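Local atomic coordinates of membrane-anchored mycosin mycp1 (Mycobacterium thermoresistibile, PDB entry 4HVL), a protein that is a subtilisin-like serine protease of the ESX-1 type VII secretion system, probably cleaving protein substrates at the mycobacterial cell envelope. Residues A[71-76]-A[101-106]; A[85-90]-A[163-168]; A[129-134]-A[167-172]. All blocks are in the same frame, centred on the assembly; numbering follows the deposited sequence.

In the fold
The three contacts cluster round one edge of the parallel sheet of a subtilisin-like fold, near strands 82-86, 127-132 and 65-70. Contact 1 joins the loop after strand 65-70 to the start of helix 102-110 and carries His-101, predicted charge-relay histidine, here bound to a zinc ion with Ser-312. Contacts 2 and 3, with centres about 6 Å apart, pack one helix, 154-171, on the neighbouring strands 82-86 and 127-132 and share His-168, which binds another zinc ion. A salt bridge from Asp-86 OD2 to Arg-132 NH2, 2.9 Å long, ties them. Contact 1 touches contact 3, where Val-73 N lies 3.3 Å from Ser-130 OG, but stays about 7 Å from contact 2 at the nearest atoms.

Contact 1. Residues A[71-76]-A[101-106]. With ZN (zinc ion), chain G.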
loop_
_atom_site.group_PDB
_atom_site.type_symbol
_atom_site.label_atom_id
_atom_site.label_comp_id
_atom_site.label_asym_id
_atom_site.label_seq_id
_atom_site.Cartn_x
_atom_site.Cartn_y
_atom_site.Cartn_z
ATOM N N THR A 71 7.189 5.424 3.687
ATOM C CA THR A 71 8.253 5.878 4.582
ATOM C C THR A 71 9.033 7.078 3.982
ATOM O O THR A 71 10.177 7.331 4.367
ATOM C CB THR A 71 9.265 4.744 4.869
ATOM O OG1 THR A 71 9.949 4.418 3.648
ATOM C CG2 THR A 71 8.565 3.504 5.419
ATOM N N GLY A 72 8.426 7.815 3.047
ATOM C CA GLY A 72 9.176 8.852 2.341
ATOM C C GLY A 72 9.916 8.300 1.125
ATOM O O GLY A 72 10.013 7.068 0.913
ATOM N N VAL A 73 10.433 9.226 0.326
ATOM C CA VAL A 73 11.117 8.907 -0.925
ATOM C C VAL A 73 12.338 9.802 -1.086
ATOM O O VAL A 73 12.253 11.028 -0.882
ATOM C CB VAL A 73 10.201 9.133 -2.140
ATOM C CG1 VAL A 73 10.968 8.920 -3.443
ATOM C CG2 VAL A 73 9.003 8.194 -2.098
ATOM N N ASN A 74 13.476 9.190 -1.413
ATOM C CA ASN A 74 14.637 9.942 -1.827
ATOM C C ASN A 74 14.574 10.014 -3.339
ATOM O O ASN A 74 14.729 9.014 -4.023
ATOM C CB ASN A 74 15.923 9.308 -1.334
ATOM C CG ASN A 74 16.077 9.395 0.156
ATOM O OD1 ASN A 74 15.670 10.378 0.794
ATOM N ND2 ASN A 74 16.677 8.374 0.731
ATOM N N GLY A 75 14.269 11.207 -3.831
ATOM C CA GLY A 75 13.891 11.415 -5.220
ATOM C C GLY A 75 15.073 11.399 -6.163
ATOM O O GLY A 75 16.222 11.633 -5.747
ATOM N N SER A 76 14.785 11.067 -7.419
ATOM C CA SER A 76 15.796 10.989 -8.461
ATOM C C SER A 76 15.098 11.147 -9.782
ATOM O O SER A 76 13.855 11.090 -9.832
ATOM C CB SER A 76 16.506 9.631 -8.423
ATOM O OG SER A 76 15.621 8.569 -8.792
ATOM N N HIS A 101 12.394 1.943 1.759
ATOM C CA HIS A 101 11.127 1.316 1.546
ATOM C C HIS A 101 10.272 2.163 0.599
ATOM O O HIS A 101 10.005 1.745 -0.533
ATOM C CB HIS A 101 10.447 1.036 2.908
ATOM C CG HIS A 101 9.230 0.175 2.811
ATOM N ND1 HIS A 101 7.985 0.693 2.528
ATOM C CD2 HIS A 101 9.068 -1.169 2.900
ATOM C CE1 HIS A 101 7.099 -0.290 2.481
ATOM N NE2 HIS A 101 7.730 -1.430 2.693
ATOM N N GLY A 102 9.874 3.350 1.039
ATOM C CA GLY A 102 8.998 4.208 0.252
ATOM C C GLY A 102 9.542 4.555 -1.124
ATOM O O GLY A 102 8.798 4.645 -2.104
ATOM N N THR A 103 10.849 4.729 -1.205
ATOM C CA THR A 103 11.489 4.994 -2.487
ATOM C C THR A 103 11.210 3.825 -3.432
ATOM O O THR A 103 10.906 4.016 -4.609
ATOM C CB THR A 103 13.011 5.168 -2.304
ATOM O OG1 THR A 103 13.247 6.255 -1.388
ATOM C CG2 THR A 103 13.667 5.472 -3.632
ATOM N N LEU A 104 11.299 2.619 -2.895
ATOM C CA LEU A 104 11.115 1.389 -3.701
ATOM C C LEU A 104 9.656 1.227 -4.103
ATOM O O LEU A 104 9.369 0.931 -5.242
ATOM C CB LEU A 104 11.633 0.157 -2.961
ATOM C CG LEU A 104 13.159 -0.022 -2.911
ATOM C CD1 LEU A 104 13.874 1.084 -2.146
ATOM C CD2 LEU A 104 13.521 -1.365 -2.301
ATOM N N THR A 105 8.736 1.425 -3.167
ATOM C CA THR A 105 7.301 1.444 -3.490
ATOM C C THR A 105 6.977 2.387 -4.656
ATOM O O THR A 105 6.369 1.980 -5.655
ATOM C CB THR A 105 6.492 1.884 -2.267
ATOM O OG1 THR A 105 6.858 1.055 -1.171
ATOM C CG2 THR A 105 4.994 1.760 -2.512
ATOM N N ALA A 106 7.417 3.637 -4.523
ATOM C CA ALA A 106 7.186 4.640 -5.559
ATOM C C ALA A 106 7.763 4.198 -6.902
ATOM O O ALA A 106 7.123 4.424 -7.952
ATOM C CB ALA A 106 7.752 6.001 -5.143
HETATM ZN ZN ZN G . 6.604 -3.231 2.976
HETATM O O HOH W 1 7.491 -4.001 4.766
#
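The catalytic centre of the subtilisin fold sets the scene: the loop after strand 65-70 wraps round the first turn of helix 102-110, with His-101 at the N-cap position. Thr-71 and Gly-102 make the first link. With chi1 at 66°, Thr-71 OG1 sits between its own backbone N and carbonyl carbon, and from there it accepts the Gly-102 N-H at 2.8 Å. The same hydroxyl also bonds to Asp-97, while Thr-71 CG2 lies 4.0 Å from CB of His-101, the two side chains crossing at about a right angle.

His-101 NE2 binds zinc at 2.1 Å, alongside a water and Ser-312; its ND1 is hydrogen-bonded to Asp-70. Asp-70, His-101 and Ser-312 are the predicted charge relay, and in this structure the zinc ion bridges its histidine and serine.

At Gly-102 the loop comes in very close: Gly-102 CA meets Gly-72 O at 3.1 Å in a CH...O contact. Further along, Val-73 sends CG2 across to Ala-106 CB, 4.0 Å away, and alongside Gly-102 O. Thr-103 OG1 has Asp-97 as a second partner, and the link on this flank is nearly straight: Asn-74 N donates to Thr-103 OG1 at 2.9 Å with an angle of 169° at the hydrogen.

Contact 2. Residues A[85-90]-A[163-168]. With ZN (zinc ion), chain C.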
loop_
_atom_site.group_PDB
_atom_site.type_symbol
_atom_site.label_atom_id
_atom_site.label_comp_id
_atom_site.label_asym_id
_atom_site.label_seq_id
_atom_site.Cartn_x
_atom_site.Cartn_y
_atom_site.Cartn_z
ATOM N N GLY A 85 4.307 15.811 2.218
ATOM C CA GLY A 85 4.201 15.971 3.664
ATOM C C GLY A 85 4.793 14.836 4.492
ATOM O O GLY A 85 4.997 13.701 4.008
ATOM N N ASP A 86 5.071 15.170 5.749
ATOM C CA ASP A 86 5.703 14.274 6.710
ATOM C C ASP A 86 4.833 14.174 7.949
ATOM O O ASP A 86 4.466 15.194 8.545
ATOM C CB ASP A 86 7.068 14.843 7.069
ATOM C CG ASP A 86 8.052 13.795 7.531
ATOM O OD1 ASP A 86 7.670 12.813 8.191
ATOM O OD2 ASP A 86 9.255 13.983 7.275
ATOM N N PHE A 87 4.518 12.941 8.328
ATOM C CA PHE A 87 3.726 12.646 9.517
ATOM C C PHE A 87 4.553 11.893 10.557
ATOM O O PHE A 87 4.016 11.380 11.509
ATOM C CB PHE A 87 2.477 11.876 9.093
ATOM C CG PHE A 87 1.580 12.676 8.178
ATOM C CD1 PHE A 87 1.943 12.926 6.877
ATOM C CD2 PHE A 87 0.406 13.215 8.645
ATOM C CE1 PHE A 87 1.152 13.700 6.054
ATOM C CE2 PHE A 87 -0.405 13.987 7.818
ATOM C CZ PHE A 87 -0.030 14.215 6.519
ATOM N N VAL A 88 5.873 11.874 10.369
ATOM C CA VAL A 88 6.846 11.298 11.322
ATOM C C VAL A 88 7.704 12.403 11.909
ATOM O O VAL A 88 7.726 12.634 13.139
ATOM C CB VAL A 88 7.723 10.250 10.594
ATOM C CG1 VAL A 88 8.853 9.729 11.482
ATOM C CG2 VAL A 88 6.829 9.116 10.122
ATOM N N ASP A 89 8.406 13.105 11.028
ATOM C CA ASP A 89 9.180 14.265 11.432
ATOM C C ASP A 89 8.340 15.527 11.221
ATOM O O ASP A 89 7.923 15.862 10.107
ATOM C CB ASP A 89 10.486 14.340 10.669
ATOM C CG ASP A 89 11.482 15.288 11.309
ATOM O OD1 ASP A 89 11.091 16.408 11.716
ATOM O OD2 ASP A 89 12.678 14.917 11.400
ATOM N N ALA A 90 8.123 16.241 12.311
ATOM C CA ALA A 90 7.265 17.404 12.300
ATOM C C ALA A 90 7.774 18.509 11.373
ATOM O O ALA A 90 6.989 19.317 10.933
ATOM C CB ALA A 90 7.080 17.927 13.705
ATOM N N ALA A 163 -5.136 9.080 9.384
ATOM C CA ALA A 163 -6.382 9.682 8.969
ATOM C C ALA A 163 -6.108 11.067 8.398
ATOM O O ALA A 163 -6.617 11.407 7.346
ATOM C CB ALA A 163 -7.363 9.760 10.122
ATOM N N ARG A 164 -5.273 11.853 9.070
ATOM C CA ARG A 164 -4.914 13.176 8.549
ATOM C C ARG A 164 -4.132 13.086 7.224
ATOM O O ARG A 164 -4.297 13.924 6.321
ATOM C CB ARG A 164 -4.105 13.973 9.580
ATOM C CG ARG A 164 -4.902 14.378 10.811
ATOM C CD ARG A 164 -4.132 15.311 11.746
ATOM N NE ARG A 164 -3.200 14.584 12.619
ATOM C CZ ARG A 164 -1.877 14.485 12.455
ATOM N NH1 ARG A 164 -1.248 15.048 11.433
ATOM N NH2 ARG A 164 -1.166 13.781 13.331
ATOM N N ALA A 165 -3.256 12.091 7.113
ATOM C CA ALA A 165 -2.475 11.926 5.901
ATOM C C ALA A 165 -3.362 11.618 4.691
ATOM O O ALA A 165 -3.051 12.040 3.566
ATOM C CB ALA A 165 -1.414 10.830 6.081
ATOM N N ILE A 166 -4.450 10.892 4.910
ATOM C CA ILE A 166 -5.373 10.563 3.823
ATOM C C ILE A 166 -6.112 11.842 3.406
ATOM O O ILE A 166 -6.224 12.122 2.206
ATOM C CB ILE A 166 -6.348 9.425 4.225
ATOM C CG1 ILE A 166 -5.584 8.110 4.407
ATOM C CG2 ILE A 166 -7.406 9.212 3.166
ATOM C CD1 ILE A 166 -6.314 7.064 5.232
ATOM N N VAL A 167 -6.567 12.639 4.391
ATOM C CA VAL A 167 -7.199 13.937 4.094
ATOM C C VAL A 167 -6.234 14.806 3.277
ATOM O O VAL A 167 -6.582 15.328 2.190
ATOM C CB VAL A 167 -7.670 14.679 5.381
ATOM C CG1 VAL A 167 -8.123 16.098 5.077
ATOM C CG2 VAL A 167 -8.832 13.931 6.025
ATOM N N HIS A 168 -5.022 14.965 3.802
ATOM C CA HIS A 168 -4.006 15.757 3.143
ATOM C C HIS A 168 -3.680 15.235 1.715
ATOM O O HIS A 168 -3.610 16.023 0.768
ATOM C CB HIS A 168 -2.774 15.816 4.027
ATOM C CG HIS A 168 -1.616 16.553 3.435
ATOM N ND1 HIS A 168 -1.570 17.922 3.339
ATOM C CD2 HIS A 168 -0.435 16.104 2.949
ATOM C CE1 HIS A 168 -0.416 18.292 2.805
ATOM N NE2 HIS A 168 0.293 17.203 2.561
HETATM ZN ZN ZN C . -2.947 19.487 3.808
#
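Phe-87 and Ala-165 mark the closest backbone approach, their CA atoms 7.2 Å apart, where the chain leaving strand 82-86 runs beside helix 154-171. Phe-87 spans this distance, turning one ring face to the helix. The methyl of Ala-165 stands over the centre of that face in a CH-pi contact, CB 3.6 Å from the ring centroid and 9° off the normal, while Phe-87 CZ reaches Ala-165 CA at 3.4 Å.

His-168 CB comes to the edge of the phenyl ring, 4.0 Å from Phe-87 CZ, and the two rings meet obliquely. On the side of the ring plane opposite Ala-165 CB, and obliquely, Arg-164 NH1 lies 3.7 Å from Phe-87 CD2, brought there by a bend at chi3 (-81°); the guanidinium is tilted 25° from the ring, and NH1 is held by the carbonyls of Glu-16 and Gly-18.

Gly-85 CA packs 4.2 Å from His-168 NE2. Beyond the ring, Asp-86 OD1 accepts from Val-88 N, an Asx turn, and also from Asp-89 N, which completes an Asx motif. His-168 ND1 binds zinc with Asp-15, so this helix-on-sheet packing of the subtilisin-like alpha/beta fold also borders a metal site.

Contact 3. Residues A[129-134]-A[167-172]; sequences LSLRHT and VHAANL. With ZN (zinc ion), chain B; ZN (zinc ion), chain C.
Leu-129 and Leu-131 point from strand 127-132 onto the last turns of helix 154-171, and strand and helix meet through apolar side chains. Leu-129 CD1 presses on Leu-172 CB at 3.7 Å, the two side chains sliding past each other in opposite directions. Leu-131 spreads its two methyls: CD2 rests on Ala-169 CB at 3.9 Å, and CD1 reaches Leu-172 CD1 more loosely, at 4.4 Å. With chi1 near -65°, Leu-131 CG lies anti to its carbonyl carbon, which directs the fork at the helix. Ala-169 in turn touches Ala-67 of the next strand, 65-70, so the helix packs over both strands.

The aromatic part belongs to His-168. Leu-131 CD2 meets its imidazole at the edge, in the ring plane, 3.8 Å from CD2 of His-168, while Leu-172 CG lies 4.0 Å above one face, offset toward the rim. Leu-131 from the strand and Leu-172, one helical turn on from His-168 itself, thus flank the ring and probably limit its rotation; its NE2 makes a weak hydrogen bond to Gly-84 O.

Metal binding follows at the end of the strand. His-133 ND1 and Thr-134 OG1 together bind a second zinc ion, each at 2.1 Å, with Glu-181 adding a carboxylate oxygen; His-133 NE2 is held by Ser-158 O.

Strand and helix therefore adhere through methyl packing, while His-168 and His-133 each use ND1 for zinc and NE2 for a carbonyl, weakly in His-168, consistent with rings held by the metal sites rather than by polar bonds across the contact.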
loop_
_atom_site.group_PDB
_atom_site.type_symbol
_atom_site.label_atom_id
_atom_site.label_comp_id
_atom_site.label_asym_id
_atom_site.label_seq_id
_atom_site.Cartn_x
_atom_site.Cartn_y
_atom_site.Cartn_z
ATOM N N LEU A 129 3.455 11.831 -5.502
ATOM C CA LEU A 129 3.523 12.656 -4.291
ATOM C C LEU A 129 3.886 11.741 -3.126
ATOM O O LEU A 129 3.247 10.687 -2.956
ATOM C CB LEU A 129 2.183 13.317 -4.025
ATOM C CG LEU A 129 1.654 14.116 -5.209
ATOM C CD1 LEU A 129 0.307 14.728 -4.865
ATOM C CD2 LEU A 129 2.648 15.191 -5.635
ATOM N N SER A 130 4.917 12.111 -2.363
ATOM C CA SER A 130 5.399 11.288 -1.238
ATOM C C SER A 130 4.970 11.838 0.129
ATOM O O SER A 130 5.328 12.950 0.513
ATOM C CB SER A 130 6.931 11.155 -1.274
ATOM O OG SER A 130 7.424 10.395 -0.162
ATOM N N LEU A 131 4.213 11.032 0.858
ATOM C CA LEU A 131 3.819 11.346 2.231
ATOM C C LEU A 131 4.482 10.323 3.127
ATOM O O LEU A 131 4.280 9.107 2.946
ATOM C CB LEU A 131 2.313 11.236 2.406
ATOM C CG LEU A 131 1.418 12.211 1.652
ATOM C CD1 LEU A 131 1.165 11.749 0.212
ATOM C CD2 LEU A 131 0.092 12.358 2.391
ATOM N N ARG A 132 5.303 10.788 4.067
ATOM C CA ARG A 132 5.910 9.894 5.022
ATOM C C ARG A 132 4.973 9.759 6.231
ATOM O O ARG A 132 4.712 10.730 6.943
ATOM C CB ARG A 132 7.317 10.325 5.447
ATOM C CG ARG A 132 7.847 9.447 6.576
ATOM C CD ARG A 132 9.343 9.468 6.727
ATOM N NE ARG A 132 9.810 10.756 7.243
ATOM C CZ ARG A 132 11.056 10.996 7.630
ATOM N NH1 ARG A 132 11.965 10.044 7.573
ATOM N NH2 ARG A 132 11.386 12.205 8.056
ATOM N N HIS A 133 4.494 8.545 6.447
ATOM C CA HIS A 133 3.668 8.219 7.596
ATOM C C HIS A 133 4.371 7.284 8.605
ATOM O O HIS A 133 4.028 7.322 9.790
ATOM C CB HIS A 133 2.334 7.616 7.153
ATOM C CG HIS A 133 1.492 7.160 8.297
ATOM N ND1 HIS A 133 1.474 5.852 8.721
ATOM C CD2 HIS A 133 0.749 7.856 9.190
ATOM C CE1 HIS A 133 0.714 5.748 9.795
ATOM N NE2 HIS A 133 0.258 6.950 10.095
ATOM N N THR A 134 5.341 6.476 8.159
ATOM C CA THR A 134 6.044 5.521 9.027
ATOM C C THR A 134 7.541 5.596 8.855
ATOM O O THR A 134 8.012 5.867 7.755
ATOM C CB THR A 134 5.606 4.060 8.718
ATOM O OG1 THR A 134 4.302 3.853 9.247
ATOM C CG2 THR A 134 6.502 3.021 9.373
ATOM N N VAL A 167 -6.567 12.639 4.391
ATOM C CA VAL A 167 -7.199 13.937 4.094
ATOM C C VAL A 167 -6.234 14.806 3.277
ATOM O O VAL A 167 -6.582 15.328 2.190
ATOM C CB VAL A 167 -7.670 14.679 5.381
ATOM C CG1 VAL A 167 -8.123 16.098 5.077
ATOM C CG2 VAL A 167 -8.832 13.931 6.025
ATOM N N HIS A 168 -5.022 14.965 3.802
ATOM C CA HIS A 168 -4.006 15.757 3.143
ATOM C C HIS A 168 -3.680 15.235 1.715
ATOM O O HIS A 168 -3.610 16.023 0.768
ATOM C CB HIS A 168 -2.774 15.816 4.027
ATOM C CG HIS A 168 -1.616 16.553 3.435
ATOM N ND1 HIS A 168 -1.570 17.922 3.339
ATOM C CD2 HIS A 168 -0.435 16.104 2.949
ATOM C CE1 HIS A 168 -0.416 18.292 2.805
ATOM N NE2 HIS A 168 0.293 17.203 2.561
ATOM N N ALA A 169 -3.522 13.914 1.561
ATOM C CA ALA A 169 -3.267 13.323 0.244
ATOM C C ALA A 169 -4.342 13.711 -0.757
ATOM O O ALA A 169 -4.053 14.060 -1.908
ATOM C CB ALA A 169 -3.144 11.810 0.345
ATOM N N ALA A 170 -5.592 13.602 -0.327
ATOM C CA ALA A 170 -6.749 13.954 -1.162
ATOM C C ALA A 170 -6.707 15.426 -1.552
ATOM O O ALA A 170 -6.917 15.774 -2.721
ATOM C CB ALA A 170 -8.030 13.646 -0.418
ATOM N N ASN A 171 -6.401 16.283 -0.570
ATOM C CA ASN A 171 -6.275 17.728 -0.806
ATOM C C ASN A 171 -5.167 18.126 -1.786
ATOM O O ASN A 171 -5.253 19.173 -2.439
ATOM C CB ASN A 171 -6.126 18.484 0.524
ATOM C CG ASN A 171 -7.429 18.495 1.336
ATOM O OD1 ASN A 171 -8.487 18.136 0.831
ATOM N ND2 ASN A 171 -7.352 18.928 2.599
ATOM N N LEU A 172 -4.128 17.294 -1.865
ATOM C CA LEU A 172 -3.032 17.473 -2.835
ATOM C C LEU A 172 -3.479 17.233 -4.270
ATOM O O LEU A 172 -2.780 17.626 -5.187
ATOM C CB LEU A 172 -1.856 16.543 -2.500
ATOM C CG LEU A 172 -1.112 16.940 -1.211
ATOM C CD1 LEU A 172 -0.159 15.845 -0.759
ATOM C CD2 LEU A 172 -0.367 18.266 -1.402
HETATM ZN ZN ZN B . 2.507 4.073 8.129
HETATM ZN ZN ZN C . -2.947 19.487 3.808
#